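Local structure of erythrocyte membrane protein 1 (Plasmodium falciparum, 2XU0) at residues K397-M400 against E401-W405. The protein probably binds host cell-surface receptors, this piece being the N-terminal segment and first Duffy-binding-like domain of a malarial adhesin linked to erythrocyte rosetting. The protein carries 10 engineered substitutions. Numbering follows the deposited sequence.
Sequences KYSM and EIQKW. With PRO (proline), chain B.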
ATOM      1  N   LYS A 397     -11.157   3.488  11.848  1.00 25.71           N
ATOM      2  CA  LYS A 397      -9.830   3.275  12.413  1.00 25.97           C
ATOM      3  C   LYS A 397      -9.034   4.572  12.426  1.00 30.65           C
ATOM      4  O   LYS A 397      -8.278   4.787  13.364  1.00 32.73           O
ATOM      5  CB  LYS A 397      -9.054   2.170  11.652  1.00 28.73           C
ATOM      6  CG  LYS A 397      -7.741   1.712  12.369  1.00 31.74           C
ATOM      7  CD  LYS A 397      -8.059   1.091  13.706  1.00 38.56           C
ATOM      8  CE  LYS A 397      -6.925   0.382  14.382  1.00 58.44           C
ATOM      9  NZ  LYS A 397      -7.395  -0.212  15.660  1.00 61.99           N
ATOM     10  N   TYR A 398      -9.169   5.404  11.370  1.00 27.08           N
ATOM     11  CA  TYR A 398      -8.504   6.694  11.248  1.00 27.79           C
ATOM     12  C   TYR A 398      -8.920   7.595  12.411  1.00 34.28           C
ATOM     13  O   TYR A 398      -8.063   8.133  13.118  1.00 32.35           O
ATOM     14  CB  TYR A 398      -8.785   7.375   9.887  1.00 27.73           C
ATOM     15  CG  TYR A 398      -8.017   8.670   9.732  1.00 29.43           C
ATOM     16  CD1 TYR A 398      -6.682   8.664   9.343  1.00 31.29           C
ATOM     17  CD2 TYR A 398      -8.564   9.885  10.149  1.00 29.52           C
ATOM     18  CE1 TYR A 398      -5.935   9.843   9.287  1.00 33.41           C
ATOM     19  CE2 TYR A 398      -7.838  11.077  10.060  1.00 29.74           C
ATOM     20  CZ  TYR A 398      -6.517  11.049   9.646  1.00 37.11           C
ATOM     21  OH  TYR A 398      -5.767  12.203   9.581  1.00 34.57           O
ATOM     22  N   SER A 399     -10.237   7.742  12.614  1.00 32.16           N
ATOM     23  CA  SER A 399     -10.783   8.530  13.715  1.00 31.91           C
ATOM     24  C   SER A 399     -10.210   8.037  15.075  1.00 33.41           C
ATOM     25  O   SER A 399      -9.743   8.841  15.872  1.00 33.91           O
ATOM     26  CB  SER A 399     -12.306   8.437  13.688  1.00 36.05           C
ATOM     27  OG  SER A 399     -12.870   9.146  14.777  1.00 47.45           O
ATOM     28  N   MET A 400     -10.193   6.719  15.289  1.00 29.29           N
ATOM     29  CA  MET A 400      -9.671   6.065  16.480  1.00 30.53           C
ATOM     30  C   MET A 400      -8.180   6.358  16.704  1.00 38.80           C
ATOM     31  O   MET A 400      -7.809   6.629  17.833  1.00 38.33           O
ATOM     32  CB  MET A 400      -9.911   4.558  16.414  1.00 33.01           C
ATOM     33  CG  MET A 400     -11.380   4.184  16.585  1.00 37.14           C
ATOM     34  SD  MET A 400     -11.717   2.505  16.029  1.00 40.41           S
ATOM     35  CE  MET A 400     -11.016   1.564  17.394  1.00 37.09           C
ATOM     36  N   GLU A 401      -7.334   6.323  15.624  1.00 36.25           N
ATOM     37  CA  GLU A 401      -5.899   6.638  15.715  1.00 35.43           C
ATOM     38  C   GLU A 401      -5.695   8.101  16.104  1.00 39.91           C
ATOM     39  O   GLU A 401      -4.871   8.381  16.965  1.00 39.91           O
ATOM     40  CB  GLU A 401      -5.131   6.260  14.416  1.00 35.71           C
ATOM     41  CG  GLU A 401      -5.103   4.763  14.144  1.00 34.08           C
ATOM     42  CD  GLU A 401      -4.454   3.938  15.245  1.00 51.81           C
ATOM     43  OE1 GLU A 401      -3.213   3.799  15.231  1.00 48.09           O
ATOM     44  OE2 GLU A 401      -5.180   3.445  16.136  1.00 49.60           O
ATOM     45  N   ILE A 402      -6.469   9.016  15.497  1.00 37.97           N
ATOM     46  CA  ILE A 402      -6.460  10.445  15.799  1.00 40.54           C
ATOM     47  C   ILE A 402      -6.884  10.679  17.285  1.00 49.27           C
ATOM     48  O   ILE A 402      -6.222  11.449  17.990  1.00 50.17           O
ATOM     49  CB  ILE A 402      -7.360  11.217  14.781  1.00 44.26           C
ATOM     50  CG1 ILE A 402      -6.690  11.375  13.397  1.00 43.64           C
ATOM     51  CG2 ILE A 402      -7.844  12.580  15.333  1.00 47.28           C
ATOM     52  CD1 ILE A 402      -5.375  12.249  13.316  1.00 48.06           C
ATOM     53  N   GLN A 403      -7.968   9.999  17.745  1.00 46.97           N
ATOM     54  CA  GLN A 403      -8.504  10.088  19.126  1.00 47.76           C
ATOM     55  C   GLN A 403      -7.523   9.541  20.153  1.00 52.92           C
ATOM     56  O   GLN A 403      -7.408  10.096  21.254  1.00 52.45           O
ATOM     57  CB  GLN A 403      -9.867   9.368  19.277  1.00 48.85           C
ATOM     58  CG  GLN A 403     -11.051  10.056  18.581  1.00 61.87           C
ATOM     59  CD  GLN A 403     -11.166  11.531  18.890  1.00 82.81           C
ATOM     60  OE1 GLN A 403     -11.097  12.374  17.993  1.00 79.36           O
ATOM     61  NE2 GLN A 403     -11.299  11.878  20.165  1.00 73.46           N
ATOM     62  N   LYS A 404      -6.822   8.451  19.793  1.00 49.57           N
ATOM     63  CA  LYS A 404      -5.795   7.843  20.623  1.00 51.08           C
ATOM     64  C   LYS A 404      -4.702   8.907  20.866  1.00 60.91           C
ATOM     65  O   LYS A 404      -4.274   9.069  22.001  1.00 61.56           O
ATOM     66  CB  LYS A 404      -5.234   6.595  19.925  1.00 53.15           C
ATOM     67  CG  LYS A 404      -3.994   6.000  20.573  1.00 70.92           C
ATOM     68  CD  LYS A 404      -3.387   4.889  19.733  1.00 83.74           C
ATOM     69  CE  LYS A 404      -2.654   5.406  18.517  1.00 99.27           C
ATOM     70  NZ  LYS A 404      -1.898   4.317  17.867  1.00104.93           N
ATOM     71  N   TRP A 405      -4.329   9.687  19.823  1.00 60.66           N
ATOM     72  CA  TRP A 405      -3.323  10.742  19.931  1.00 62.63           C
ATOM     73  C   TRP A 405      -3.742  11.855  20.890  1.00 67.45           C
ATOM     74  O   TRP A 405      -2.928  12.286  21.710  1.00 67.15           O
ATOM     75  CB  TRP A 405      -2.952  11.325  18.548  1.00 62.50           C
ATOM     76  CG  TRP A 405      -2.091  12.545  18.661  1.00 64.40           C
ATOM     77  CD1 TRP A 405      -0.770  12.583  19.008  1.00 67.42           C
ATOM     78  CD2 TRP A 405      -2.532  13.908  18.604  1.00 64.65           C
ATOM     79  NE1 TRP A 405      -0.356  13.888  19.144  1.00 67.23           N
ATOM     80  CE2 TRP A 405      -1.421  14.721  18.919  1.00 68.90           C
ATOM     81  CE3 TRP A 405      -3.769  14.520  18.343  1.00 66.31           C
ATOM     82  CZ2 TRP A 405      -1.502  16.119  18.951  1.00 68.64           C
ATOM     83  CZ3 TRP A 405      -3.850  15.903  18.381  1.00 68.14           C
ATOM     84  CH2 TRP A 405      -2.727  16.688  18.682  1.00 68.87           C
TER
HETATM   85  N   PRO B1493     -15.130   2.405  18.146  1.00 41.47           N
HETATM   86  CA  PRO B1493     -16.320   1.940  17.409  1.00 39.80           C
HETATM   87  C   PRO B1493     -15.979   0.794  16.455  1.00 34.08           C
HETATM   88  O   PRO B1493     -14.808   0.736  15.981  1.00 34.51           O
HETATM   89  CB  PRO B1493     -16.786   3.199  16.642  1.00 41.76           C
HETATM   90  CG  PRO B1493     -15.581   4.115  16.591  1.00 46.32           C
HETATM   91  CD  PRO B1493     -14.798   3.816  17.842  1.00 42.94           C
HETATM   92  OXT PRO B1493     -16.889  -0.013  16.142  1.00 46.24           O
HETATM   93  O   HOH W   1      -7.080   2.137  17.314  1.00 49.98           O
HETATM   94  O   HOH W   2     -11.348  11.934  15.387  1.00 55.62           O
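Two successive turns near the C-terminal end of the long helix 371-407, in the C-terminal subdomain of the Duffy-binding-like domain, are joined by i to i+4 pairs: Tyr398 packs directly on Ile402, while Lys397 with Glu401 and Ser399 with Gln403 are bridged by water. The α-helical backbone bonds run from Glu401 N to Lys397 O through Lys404 N to Met400 O.

On the inner side, Ile402 brings CG1 obliquely to the Tyr398 ring, 3.5 Å from CE2, while its CD1 lies near the hydroxyl end. With CG anti to the backbone N (chi1 -176°), Tyr398 turns into the domain, where its ring stacks on Phe432 and OH hydrogen-bonds to the carbonyl of Tyr426.

Lys397 and Glu401 carry opposite charges, but NZ stays 4.3 Å from OE2, and one water bridges them, accepting from NZ and donating to OE2 at 2.6 Å. The other carboxylate oxygen, OE1, forms a salt bridge with Lys404 NZ (3.0 Å), which approaches from above the carboxylate plane.

Met400 belongs to the pocket of the bound proline, a ligand also held by the backbone N atoms of Asn126 and Gly127. With chi2 extended (163°), Met400 SD comes 3.6 Å from the proline O, and CG also touches its CD. On the solvent-facing flank a second water donates to Gln403 OE1 at 2.7 Å and lies 3.2 Å from Ser399 OG.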